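PDB 6TEQ: galactokinase from Bifidobacterium longum subsp. infantis ATCC 15697 = JCM 1222 = DSM 20088, which probably phosphorylates galactose at the expense of ATP, as a member of the GHMP kinase family, and binds 2-deoxy-2-fluoro-galactose in its sugar pocket. Local coordinates for residues K285-A290 against K298-V303; E256-I261 against A265-T270; L22-D25 against A30-G33; T64-K69 against A150-D155. All coordinates share one frame; numbering follows the deposited sequence.

Interaction 1: K285-A290 against K298-V303; sequences KETLDA and KRVRHV
Leu288 and Val300 make the apolar part of this contact, their side chains sliding past one another in opposite directions. CD2 of Leu288 lies 3.9 Å from CG1 of Val300, a branch brought to this side because it stands anti to the backbone N (chi1 170°). Thr287 adds a looser touch through its methyl, CG2 being 4.2 Å from Val300 CG1, while its hydroxyl OG1 is hydrogen-bonded to the carbonyl of Ala283 one turn back. The two segments form a helical hairpin: helices 280-289 and 294-318 follow each other through a short connection and run roughly antiparallel, with 147° between the segment directions and axes 10.2 Å apart at closest approach. The second kind of contact is between an alkyl group and a charged one. Leu288 and Arg301 cross at about a right angle, and CD1 of Leu288 meets NH1 of Arg301 obliquely at 3.8 Å. The arginine chain bends at chi3, and NH2 of Arg301 forms a salt bridge with Asp339, which probably helps to hold the guanidinium while its NH1 borders the leucine. A further salt bridge, Lys285 NZ to Asp289 OD1 at 2.8 Å, lies within the first helix and takes no part in the packing across.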
loop_
_atom_site.group_PDB
_atom_site.type_symbol
_atom_site.label_atom_id
_atom_site.label_comp_id
_atom_site.label_asym_id
_atom_site.label_seq_id
_atom_site.Cartn_x
_atom_site.Cartn_y
_atom_site.Cartn_z
ATOM N N LYS A 285 -17.239 14.960 20.776
ATOM C CA LYS A 285 -18.175 16.079 20.585
ATOM C C LYS A 285 -17.440 17.421 20.739
ATOM O O LYS A 285 -17.649 18.300 19.949
ATOM C CB LYS A 285 -19.345 15.915 21.561
ATOM C CG LYS A 285 -20.281 17.109 21.695
ATOM C CD LYS A 285 -20.916 17.469 20.410
ATOM C CE LYS A 285 -21.989 18.485 20.683
ATOM N NZ LYS A 285 -22.378 19.265 19.500
ATOM N N GLU A 286 -16.610 17.544 21.750
ATOM C CA GLU A 286 -15.953 18.837 22.042
ATOM C C GLU A 286 -14.970 19.111 20.912
ATOM O O GLU A 286 -14.755 20.299 20.586
ATOM C CB GLU A 286 -15.328 18.856 23.417
ATOM C CG GLU A 286 -16.387 18.842 24.523
ATOM C CD GLU A 286 -15.827 18.706 25.922
ATOM O OE1 GLU A 286 -14.607 18.540 26.045
ATOM O OE2 GLU A 286 -16.624 18.695 26.858
ATOM N N THR A 287 -14.343 18.074 20.371
ATOM C CA THR A 287 -13.405 18.267 19.260
ATOM C C THR A 287 -14.183 18.702 18.039
ATOM O O THR A 287 -13.805 19.674 17.434
ATOM C CB THR A 287 -12.646 16.981 18.953
ATOM O OG1 THR A 287 -11.966 16.568 20.140
ATOM C CG2 THR A 287 -11.753 17.158 17.758
ATOM N N LEU A 288 -15.239 17.985 17.681
ATOM C CA LEU A 288 -15.934 18.330 16.416
ATOM C C LEU A 288 -16.590 19.708 16.560
ATOM O O LEU A 288 -16.688 20.390 15.533
ATOM C CB LEU A 288 -16.953 17.258 16.083
ATOM C CG LEU A 288 -16.401 15.869 15.920
ATOM C CD1 LEU A 288 -17.485 14.907 15.469
ATOM C CD2 LEU A 288 -15.202 15.859 14.990
ATOM N N ASP A 289 -16.963 20.132 17.786
ATOM C CA ASP A 289 -17.545 21.498 17.989
ATOM C C ASP A 289 -16.566 22.620 17.600
ATOM O O ASP A 289 -17.046 23.714 17.218
ATOM C CB ASP A 289 -18.095 21.662 19.402
ATOM C CG ASP A 289 -19.475 21.055 19.622
ATOM O OD1 ASP A 289 -20.175 20.654 18.615
ATOM O OD2 ASP A 289 -19.845 21.001 20.817
ATOM N N ALA A 290 -15.274 22.345 17.651
ATOM C CA ALA A 290 -14.198 23.295 17.334
ATOM C C ALA A 290 -13.952 23.401 15.805
ATOM O O ALA A 290 -13.205 24.316 15.373
ATOM C CB ALA A 290 -12.956 22.884 18.098
ATOM N N LYS A 298 -16.685 15.344 9.736
ATOM C CA LYS A 298 -16.787 13.977 9.245
ATOM C C LYS A 298 -15.376 13.390 9.069
ATOM O O LYS A 298 -15.144 12.198 9.450
ATOM C CB LYS A 298 -17.628 13.924 7.972
ATOM C CG LYS A 298 -19.115 14.167 8.036
ATOM C CD LYS A 298 -19.721 13.980 6.616
ATOM C CE LYS A 298 -21.204 14.032 6.549
ATOM N NZ LYS A 298 -21.541 14.101 5.104
ATOM N N ARG A 299 -14.493 14.086 8.371
ATOM C CA ARG A 299 -13.122 13.586 8.143
ATOM C C ARG A 299 -12.425 13.296 9.481
ATOM O O ARG A 299 -11.804 12.233 9.601
ATOM C CB ARG A 299 -12.263 14.531 7.329
ATOM C CG ARG A 299 -12.841 15.001 6.007
ATOM C CD ARG A 299 -13.277 13.872 5.105
ATOM N NE ARG A 299 -13.641 14.322 3.790
ATOM C CZ ARG A 299 -14.832 14.190 3.168
ATOM N NH1 ARG A 299 -15.856 13.539 3.725
ATOM N NH2 ARG A 299 -14.986 14.725 1.960
ATOM N N VAL A 300 -12.484 14.194 10.434
ATOM C CA VAL A 300 -11.872 14.020 11.791
ATOM C C VAL A 300 -12.496 12.848 12.531
ATOM O O VAL A 300 -11.787 11.991 13.076
ATOM C CB VAL A 300 -11.885 15.312 12.614
ATOM C CG1 VAL A 300 -11.475 15.099 14.099
ATOM C CG2 VAL A 300 -10.941 16.284 11.947
ATOM N N ARG A 301 -13.803 12.701 12.459
ATOM C CA ARG A 301 -14.462 11.551 13.122
ATOM C C ARG A 301 -13.897 10.253 12.526
ATOM O O ARG A 301 -13.639 9.321 13.260
ATOM C CB ARG A 301 -15.975 11.688 13.039
ATOM C CG ARG A 301 -16.714 10.491 13.610
ATOM C CD ARG A 301 -18.149 10.822 13.871
ATOM N NE ARG A 301 -18.788 11.046 12.623
ATOM C CZ ARG A 301 -19.624 12.008 12.386
ATOM N NH1 ARG A 301 -19.894 12.869 13.370
ATOM N NH2 ARG A 301 -20.126 12.140 11.160
ATOM N N HIS A 302 -13.798 10.147 11.189
ATOM C CA HIS A 302 -13.215 8.951 10.570
ATOM C C HIS A 302 -11.846 8.770 11.210
ATOM O O HIS A 302 -11.575 7.654 11.615
ATOM C CB HIS A 302 -13.087 9.099 9.049
ATOM C CG HIS A 302 -12.221 7.997 8.560
ATOM N ND1 HIS A 302 -12.664 6.738 8.505
ATOM C CD2 HIS A 302 -10.926 7.991 8.199
ATOM C CE1 HIS A 302 -11.665 5.914 8.216
ATOM N NE2 HIS A 302 -10.577 6.675 7.984
ATOM N N VAL A 303 -10.949 9.794 11.213
ATOM C CA VAL A 303 -9.543 9.505 11.564
ATOM C C VAL A 303 -9.498 9.002 13.014
ATOM O O VAL A 303 -8.772 8.060 13.344
ATOM C CB VAL A 303 -8.658 10.731 11.334
ATOM C CG1 VAL A 303 -7.276 10.504 11.865
ATOM C CG2 VAL A 303 -8.601 11.067 9.842
#

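Interaction 2: E256-I261 against A265-T270; sequences EEAAKI and ANLRVT
Ala259 turns its methyl toward the backbone of the opposite segment, where CB lies 4.2 Å from the CA of Asn266. With a side chain this short on the helix, the two backbones come close together, the CA atoms of Ala259 and Asn266 being 5.4 Å apart. Leu267 approaches differently: its CB does not point at helix 247-262, but the end of the side chain swings nearer, with CG anti to the carbonyl carbon (chi1 -70°). CD2 thereby settles against both alanines, 4.2 Å from Ala258 CB and 4.4 Å from Ala259 CB. The CB of Asn266 points away from helix 247-262, and its side chain serves as N-cap of helix 267-276. Its OD1 accepts from Val269 N at 3.3 Å, with an N-H...acceptor angle of 150° and the donor tilted 22° from the carbonyl plane. The bond satisfies an amide of the first turn, close to where Ala259 packs. The arrangement is a close junction of two consecutive helices joined by a short connection, in which Leu267 also packs on Cys255 and Leu262 of helix 247-262. Helix 294-318 covers Ala258 through Met296 and Val300, and the loop residues Asn51 and Ala52 lie against Leu267 and Asn266 respectively.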
loop_
_atom_site.group_PDB
_atom_site.type_symbol
_atom_site.label_atom_id
_atom_site.label_comp_id
_atom_site.label_asym_id
_atom_site.label_seq_id
_atom_site.Cartn_x
_atom_site.Cartn_y
_atom_site.Cartn_z
ATOM N N GLU A 256 -4.966 18.315 7.401
ATOM C CA GLU A 256 -3.954 19.277 7.870
ATOM C C GLU A 256 -4.639 20.537 8.399
ATOM O O GLU A 256 -4.141 21.123 9.418
ATOM C CB GLU A 256 -2.979 19.542 6.675
ATOM C CG GLU A 256 -2.099 18.350 6.284
ATOM C CD GLU A 256 -1.360 18.532 4.961
ATOM O OE1 GLU A 256 -1.419 19.648 4.369
ATOM O OE2 GLU A 256 -0.690 17.571 4.502
ATOM N N GLU A 257 -5.671 21.048 7.745
ATOM C CA GLU A 257 -6.333 22.283 8.223
ATOM C C GLU A 257 -6.966 21.922 9.577
ATOM O O GLU A 257 -6.742 22.597 10.571
ATOM C CB GLU A 257 -7.372 22.771 7.214
ATOM C CG GLU A 257 -8.210 23.926 7.743
ATOM C CD GLU A 257 -7.491 25.268 7.772
ATOM O OE1 GLU A 257 -6.241 25.275 7.644
ATOM O OE2 GLU A 257 -8.180 26.315 7.860
ATOM N N ALA A 258 -7.675 20.804 9.634
ATOM C CA ALA A 258 -8.308 20.406 10.901
ATOM C C ALA A 258 -7.288 20.517 12.037
ATOM O O ALA A 258 -7.580 21.093 13.110
ATOM C CB ALA A 258 -8.839 19.004 10.773
ATOM N N ALA A 259 -6.101 20.000 11.805
ATOM C CA ALA A 259 -5.052 19.961 12.852
ATOM C C ALA A 259 -4.602 21.381 13.199
ATOM O O ALA A 259 -4.409 21.684 14.410
ATOM C CB ALA A 259 -3.920 19.101 12.392
ATOM N N LYS A 260 -4.504 22.216 12.169
ATOM C CA LYS A 260 -4.204 23.652 12.372
ATOM C C LYS A 260 -5.317 24.251 13.252
ATOM O O LYS A 260 -4.971 24.982 14.230
ATOM C CB LYS A 260 -4.040 24.389 11.030
ATOM C CG LYS A 260 -3.601 25.852 11.127
ATOM C CD LYS A 260 -3.655 26.613 9.809
ATOM C CE LYS A 260 -3.018 28.001 9.828
ATOM N NZ LYS A 260 -3.457 28.823 10.981
ATOM N N ILE A 261 -6.574 24.034 12.879
ATOM C CA ILE A 261 -7.699 24.653 13.621
ATOM C C ILE A 261 -7.652 24.175 15.072
ATOM O O ILE A 261 -7.739 25.017 15.967
ATOM C CB ILE A 261 -9.042 24.378 12.964
ATOM C CG1 ILE A 261 -9.128 25.142 11.646
ATOM C CG2 ILE A 261 -10.168 24.762 13.921
ATOM C CD1 ILE A 261 -10.290 24.786 10.838
ATOM N N ALA A 265 -0.250 19.205 16.219
ATOM C CA ALA A 265 0.703 18.934 15.102
ATOM C C ALA A 265 0.081 17.931 14.116
ATOM O O ALA A 265 0.409 18.002 12.892
ATOM C CB ALA A 265 1.966 18.350 15.625
ATOM N N ASN A 266 -0.779 17.046 14.636
ATOM C CA ASN A 266 -1.436 16.030 13.786
ATOM C C ASN A 266 -2.682 15.477 14.488
ATOM O O ASN A 266 -2.808 15.596 15.718
ATOM C CB ASN A 266 -0.480 14.915 13.357
ATOM C CG ASN A 266 0.264 14.291 14.521
ATOM O OD1 ASN A 266 -0.395 13.683 15.347
ATOM N ND2 ASN A 266 1.589 14.443 14.611
ATOM N N LEU A 267 -3.547 14.775 13.733
ATOM C CA LEU A 267 -4.802 14.314 14.325
ATOM C C LEU A 267 -4.583 13.170 15.294
ATOM O O LEU A 267 -5.496 12.833 16.017
ATOM C CB LEU A 267 -5.809 13.985 13.234
ATOM C CG LEU A 267 -6.336 15.231 12.483
ATOM C CD1 LEU A 267 -7.208 14.846 11.304
ATOM C CD2 LEU A 267 -7.080 16.207 13.377
ATOM N N ARG A 268 -3.443 12.510 15.235
ATOM C CA ARG A 268 -3.145 11.483 16.247
ATOM C C ARG A 268 -3.118 12.099 17.636
ATOM O O ARG A 268 -3.561 11.411 18.570
ATOM C CB ARG A 268 -1.855 10.798 15.920
ATOM C CG ARG A 268 -1.372 9.834 16.971
ATOM C CD ARG A 268 -2.217 8.562 17.112
ATOM N NE ARG A 268 -1.525 7.597 17.964
ATOM C CZ ARG A 268 -0.569 6.775 17.575
ATOM N NH1 ARG A 268 -0.087 6.853 16.350
ATOM N NH2 ARG A 268 0.001 5.969 18.455
ATOM N N VAL A 269 -2.575 13.304 17.792
ATOM C CA VAL A 269 -2.683 14.013 19.101
ATOM C C VAL A 269 -4.162 14.065 19.563
ATOM O O VAL A 269 -4.474 13.709 20.685
ATOM C CB VAL A 269 -2.104 15.423 18.990
ATOM C CG1 VAL A 269 -2.263 16.127 20.350
ATOM C CG2 VAL A 269 -0.702 15.461 18.449
ATOM N N THR A 270 -5.036 14.551 18.711
ATOM C CA THR A 270 -6.486 14.670 18.977
ATOM C C THR A 270 -7.017 13.259 19.353
ATOM O O THR A 270 -7.750 13.074 20.336
ATOM C CB THR A 270 -7.155 15.233 17.728
ATOM O OG1 THR A 270 -6.505 16.451 17.338
ATOM C CG2 THR A 270 -8.646 15.339 17.940
#

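Interaction 3: L22-D25 against A30-G33; sequences LFVD and APEG
A CH-pi contact between Phe23 and Pro31 joins the C-terminal part of helix 12-27 to the loop that leads into strand 33-42. CB of Pro31 stands over the centre of the phenyl ring, 3.8 Å from its centroid and only 5° off the ring normal. CA of Pro31 also lies over this face, while its CD and backbone N reach past the CD1-CE1 side of the ring, CD 3.7 Å from Phe23 CD1 and N 3.5 Å from Phe23 CE1. The ring is brought under the proline by a first torsion that sets CG anti to the backbone N (chi1 -172°). The chain thus turns back on the helix it has just left, and the aromatic ring lies between helix and sheet: Phe23 also packs on Ala67 and Lys69 of strand 54-70 and on Ala128 of strand 125-131, while Tyr27 meets it edge-to-face. Just beyond the proline, Glu32 and Gly33 both face Leu68 in a classic beta bulge, with which the loop joins the sheet. Val24 adds a looser contact, its CG2 lying 4.3 Å from Ala30 CA and 4.4 Å from Pro31 CD. Both segments belong to the galactose-binding signature region of the sequence.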
loop_
_atom_site.group_PDB
_atom_site.type_symbol
_atom_site.label_atom_id
_atom_site.label_comp_id
_atom_site.label_asym_id
_atom_site.label_seq_id
_atom_site.Cartn_x
_atom_site.Cartn_y
_atom_site.Cartn_z
ATOM N N LEU A 22 13.688 -10.164 -19.627
ATOM C CA LEU A 22 13.360 -8.835 -20.163
ATOM C C LEU A 22 14.625 -7.969 -20.125
ATOM O O LEU A 22 14.873 -7.154 -21.034
ATOM C CB LEU A 22 12.228 -8.209 -19.359
ATOM C CG LEU A 22 11.814 -6.813 -19.772
ATOM C CD1 LEU A 22 11.301 -6.804 -21.190
ATOM C CD2 LEU A 22 10.706 -6.301 -18.876
ATOM N N PHE A 23 15.404 -8.126 -19.085
ATOM C CA PHE A 23 16.649 -7.327 -18.940
ATOM C C PHE A 23 17.618 -7.707 -20.080
ATOM O O PHE A 23 18.101 -6.802 -20.778
ATOM C CB PHE A 23 17.309 -7.599 -17.588
ATOM C CG PHE A 23 18.463 -6.676 -17.332
ATOM C CD1 PHE A 23 19.690 -6.926 -17.960
ATOM C CD2 PHE A 23 18.300 -5.554 -16.551
ATOM C CE1 PHE A 23 20.731 -6.063 -17.743
ATOM C CE2 PHE A 23 19.354 -4.681 -16.320
ATOM C CZ PHE A 23 20.562 -4.943 -16.927
ATOM N N VAL A 24 17.829 -8.997 -20.322
ATOM C CA VAL A 24 18.817 -9.487 -21.335
ATOM C C VAL A 24 18.272 -9.124 -22.713
ATOM O O VAL A 24 19.064 -8.599 -23.547
ATOM C CB VAL A 24 19.108 -10.995 -21.159
ATOM C CG1 VAL A 24 19.882 -11.589 -22.338
ATOM C CG2 VAL A 24 19.908 -11.265 -19.881
ATOM N N ASP A 25 16.971 -9.331 -22.968
ATOM C CA ASP A 25 16.317 -8.940 -24.253
ATOM C C ASP A 25 16.449 -7.428 -24.551
ATOM O O ASP A 25 16.441 -6.983 -25.732
ATOM C CB ASP A 25 14.840 -9.347 -24.212
ATOM C CG ASP A 25 14.701 -10.848 -24.358
ATOM O OD1 ASP A 25 15.751 -11.511 -24.628
ATOM O OD2 ASP A 25 13.576 -11.341 -24.189
ATOM N N ALA A 30 23.894 -9.093 -18.840
ATOM C CA ALA A 30 23.273 -9.766 -17.669
ATOM C C ALA A 30 23.042 -8.721 -16.582
ATOM O O ALA A 30 23.872 -7.848 -16.394
ATOM C CB ALA A 30 24.186 -10.833 -17.143
ATOM N N PRO A 31 21.942 -8.769 -15.798
ATOM C CA PRO A 31 21.796 -7.838 -14.687
ATOM C C PRO A 31 22.713 -8.299 -13.555
ATOM O O PRO A 31 23.166 -9.477 -13.544
ATOM C CB PRO A 31 20.358 -8.039 -14.238
ATOM C CG PRO A 31 20.037 -9.455 -14.650
ATOM C CD PRO A 31 20.855 -9.738 -15.893
ATOM N N GLU A 32 23.006 -7.384 -12.641
ATOM C CA GLU A 32 23.814 -7.718 -11.431
ATOM C C GLU A 32 23.014 -8.644 -10.520
ATOM O O GLU A 32 23.605 -9.512 -9.897
ATOM C CB GLU A 32 24.226 -6.448 -10.695
ATOM C CG GLU A 32 25.053 -6.796 -9.472
ATOM C CD GLU A 32 25.847 -5.673 -8.859
ATOM O OE1 GLU A 32 26.141 -4.678 -9.602
ATOM O OE2 GLU A 32 26.130 -5.797 -7.624
ATOM N N GLY A 33 21.682 -8.513 -10.466
ATOM C CA GLY A 33 20.834 -9.440 -9.720
ATOM C C GLY A 33 19.366 -9.090 -9.990
ATOM O O GLY A 33 19.078 -8.196 -10.822
#

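Interaction 4: T64-K69 against A150-D155; sequences TFIALK and ALALDD
Leu68 lays its CD1 methyl over Ala152, 3.9 Å from the alanine CB, and the same methyl reaches Leu153, whose CD2 is 4.0 Å away. A single branch therefore touches two successive helix residues. The two leucines cross at about a right angle, Leu68 coming from the strand with CG anti to its backbone N (chi1 -177°). The side chain of Leu153 starts out along the flank of the helix, and its end then bends nearer the strand. Strand 64-69 and helix 150-155 run in nearly the same direction, 29° apart, at an axis distance of 9.1 Å. This is alpha/beta layer packing in the GHMP kinase fold, with helix 141-156 lying on one face of the large mixed sheet and the two segments separated by 80 residues of chain. The small side chain of Ala152 faces the strand directly and is met from two alternate strand positions, since CG2 of Ile66 also approaches its CB, at 4.1 Å. Ala67, between them in sequence, points away from the helix. Trp35 of strand 33-42 packs beside Ile66 and Ala152, and Phe125 of strand 125-131 borders both Leu68 and Leu153.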
loop_
_atom_site.group_PDB
_atom_site.type_symbol
_atom_site.label_atom_id
_atom_site.label_comp_id
_atom_site.label_asym_id
_atom_site.label_seq_id
_atom_site.Cartn_x
_atom_site.Cartn_y
_atom_site.Cartn_z
ATOM N N THR A 64 6.619 -7.167 -7.380
ATOM C CA THR A 64 7.290 -6.559 -8.546
ATOM C C THR A 64 8.747 -7.030 -8.462
ATOM O O THR A 64 9.405 -6.758 -7.423
ATOM C CB THR A 64 7.184 -5.049 -8.519
ATOM O OG1 THR A 64 5.798 -4.798 -8.704
ATOM C CG2 THR A 64 8.002 -4.303 -9.556
ATOM N N PHE A 65 9.257 -7.569 -9.557
ATOM C CA PHE A 65 10.624 -8.062 -9.695
ATOM C C PHE A 65 11.410 -7.120 -10.572
ATOM O O PHE A 65 10.914 -6.648 -11.610
ATOM C CB PHE A 65 10.668 -9.451 -10.332
ATOM C CG PHE A 65 10.085 -10.495 -9.422
ATOM C CD1 PHE A 65 8.727 -10.675 -9.360
ATOM C CD2 PHE A 65 10.895 -11.414 -8.777
ATOM C CE1 PHE A 65 8.202 -11.612 -8.494
ATOM C CE2 PHE A 65 10.373 -12.324 -7.878
ATOM C CZ PHE A 65 9.020 -12.443 -7.777
ATOM N N ILE A 66 12.544 -6.693 -10.042
ATOM C CA ILE A 66 13.422 -5.738 -10.752
ATOM C C ILE A 66 14.728 -6.454 -11.025
ATOM O O ILE A 66 15.438 -6.847 -10.074
ATOM C CB ILE A 66 13.689 -4.441 -10.012
ATOM C CG1 ILE A 66 14.437 -3.389 -10.859
ATOM C CG2 ILE A 66 14.284 -4.663 -8.633
ATOM C CD1 ILE A 66 14.778 -2.145 -10.094
ATOM N N ALA A 67 15.058 -6.568 -12.298
ATOM C CA ALA A 67 16.439 -6.966 -12.711
ATOM C C ALA A 67 17.211 -5.649 -12.894
ATOM O O ALA A 67 16.729 -4.767 -13.619
ATOM C CB ALA A 67 16.382 -7.809 -13.957
ATOM N N LEU A 68 18.320 -5.463 -12.198
ATOM C CA LEU A 68 19.051 -4.184 -12.245
ATOM C C LEU A 68 20.542 -4.371 -12.414
ATOM O O LEU A 68 21.107 -5.367 -11.897
ATOM C CB LEU A 68 18.716 -3.411 -10.962
ATOM C CG LEU A 68 19.321 -1.992 -10.843
ATOM C CD1 LEU A 68 18.381 -1.057 -10.115
ATOM C CD2 LEU A 68 20.683 -2.035 -10.164
ATOM N N LYS A 69 21.162 -3.409 -13.080
ATOM C CA LYS A 69 22.645 -3.319 -13.142
ATOM C C LYS A 69 22.996 -1.858 -13.002
ATOM O O LYS A 69 22.411 -1.019 -13.673
ATOM C CB LYS A 69 23.212 -3.901 -14.440
ATOM C CG LYS A 69 24.715 -3.937 -14.480
ATOM C CD LYS A 69 25.206 -4.624 -15.723
ATOM C CE LYS A 69 26.711 -4.724 -15.722
ATOM N NZ LYS A 69 27.150 -5.117 -17.051
ATOM N N ALA A 150 14.635 0.700 -4.640
ATOM C CA ALA A 150 15.417 1.253 -3.501
ATOM C C ALA A 150 16.257 0.123 -2.937
ATOM O O ALA A 150 17.430 0.324 -2.660
ATOM C CB ALA A 150 14.487 1.822 -2.432
ATOM N N LEU A 151 15.709 -1.096 -2.827
ATOM C CA LEU A 151 16.496 -2.206 -2.262
ATOM C C LEU A 151 17.615 -2.575 -3.233
ATOM O O LEU A 151 18.756 -2.835 -2.785
ATOM C CB LEU A 151 15.593 -3.398 -1.983
ATOM C CG LEU A 151 16.184 -4.452 -1.065
ATOM C CD1 LEU A 151 16.374 -3.966 0.373
ATOM C CD2 LEU A 151 15.345 -5.690 -1.124
ATOM N N ALA A 152 17.300 -2.635 -4.517
ATOM C CA ALA A 152 18.295 -3.026 -5.541
ATOM C C ALA A 152 19.429 -1.983 -5.537
ATOM O O ALA A 152 20.608 -2.388 -5.555
ATOM C CB ALA A 152 17.650 -3.145 -6.898
ATOM N N LEU A 153 19.127 -0.684 -5.524
ATOM C CA LEU A 153 20.155 0.351 -5.559
ATOM C C LEU A 153 21.010 0.288 -4.296
ATOM O O LEU A 153 22.219 0.477 -4.398
ATOM C CB LEU A 153 19.515 1.732 -5.732
ATOM C CG LEU A 153 18.949 1.978 -7.119
ATOM C CD1 LEU A 153 18.088 3.252 -7.146
ATOM C CD2 LEU A 153 20.061 2.043 -8.190
ATOM N N ASP A 154 20.390 0.114 -3.145
ATOM C CA ASP A 154 21.124 0.011 -1.871
ATOM C C ASP A 154 22.143 -1.118 -1.987
ATOM O O ASP A 154 23.262 -0.973 -1.499
ATOM C CB ASP A 154 20.163 -0.178 -0.713
ATOM C CG ASP A 154 20.849 -0.509 0.600
ATOM O OD1 ASP A 154 21.249 0.487 1.255
ATOM O OD2 ASP A 154 21.114 -1.721 0.845
ATOM N N ASP A 155 21.716 -2.240 -2.517
ATOM C CA ASP A 155 22.578 -3.421 -2.657
ATOM C C ASP A 155 23.716 -3.110 -3.609
ATOM O O ASP A 155 24.893 -3.291 -3.155
ATOM C CB ASP A 155 21.704 -4.605 -3.059
ATOM C CG ASP A 155 22.364 -5.956 -2.995
ATOM O OD1 ASP A 155 23.575 -5.983 -3.203
ATOM O OD2 ASP A 155 21.663 -6.949 -2.912
#

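The four contacts fall into two pairs at distant parts of the molecule. Interactions 1 and 2, with centres 10 Å apart, share one helical cluster: Val300 CG2 meets Ala258 CB at 3.6 Å, and Thr287 CG2 meets Thr270 CG2 at the same distance. Interactions 3 and 4, with centres 11 Å apart, are joined through the sheet, where Glu32 N lies 2.9 Å from Leu68 O in a probable hydrogen bond. The centres of interactions 1 and 3 are 53 Å apart, on opposite sides of the chain's centre. The helical cluster lies outside the direct sugar contacts, the side chain of Leu267 being about 12 Å from the bound fluorogalactose and about 9 Å from that of galactose-binding His47, whereas Ile66 is about 10 Å from ADP-binding Ser80, side chain to side chain.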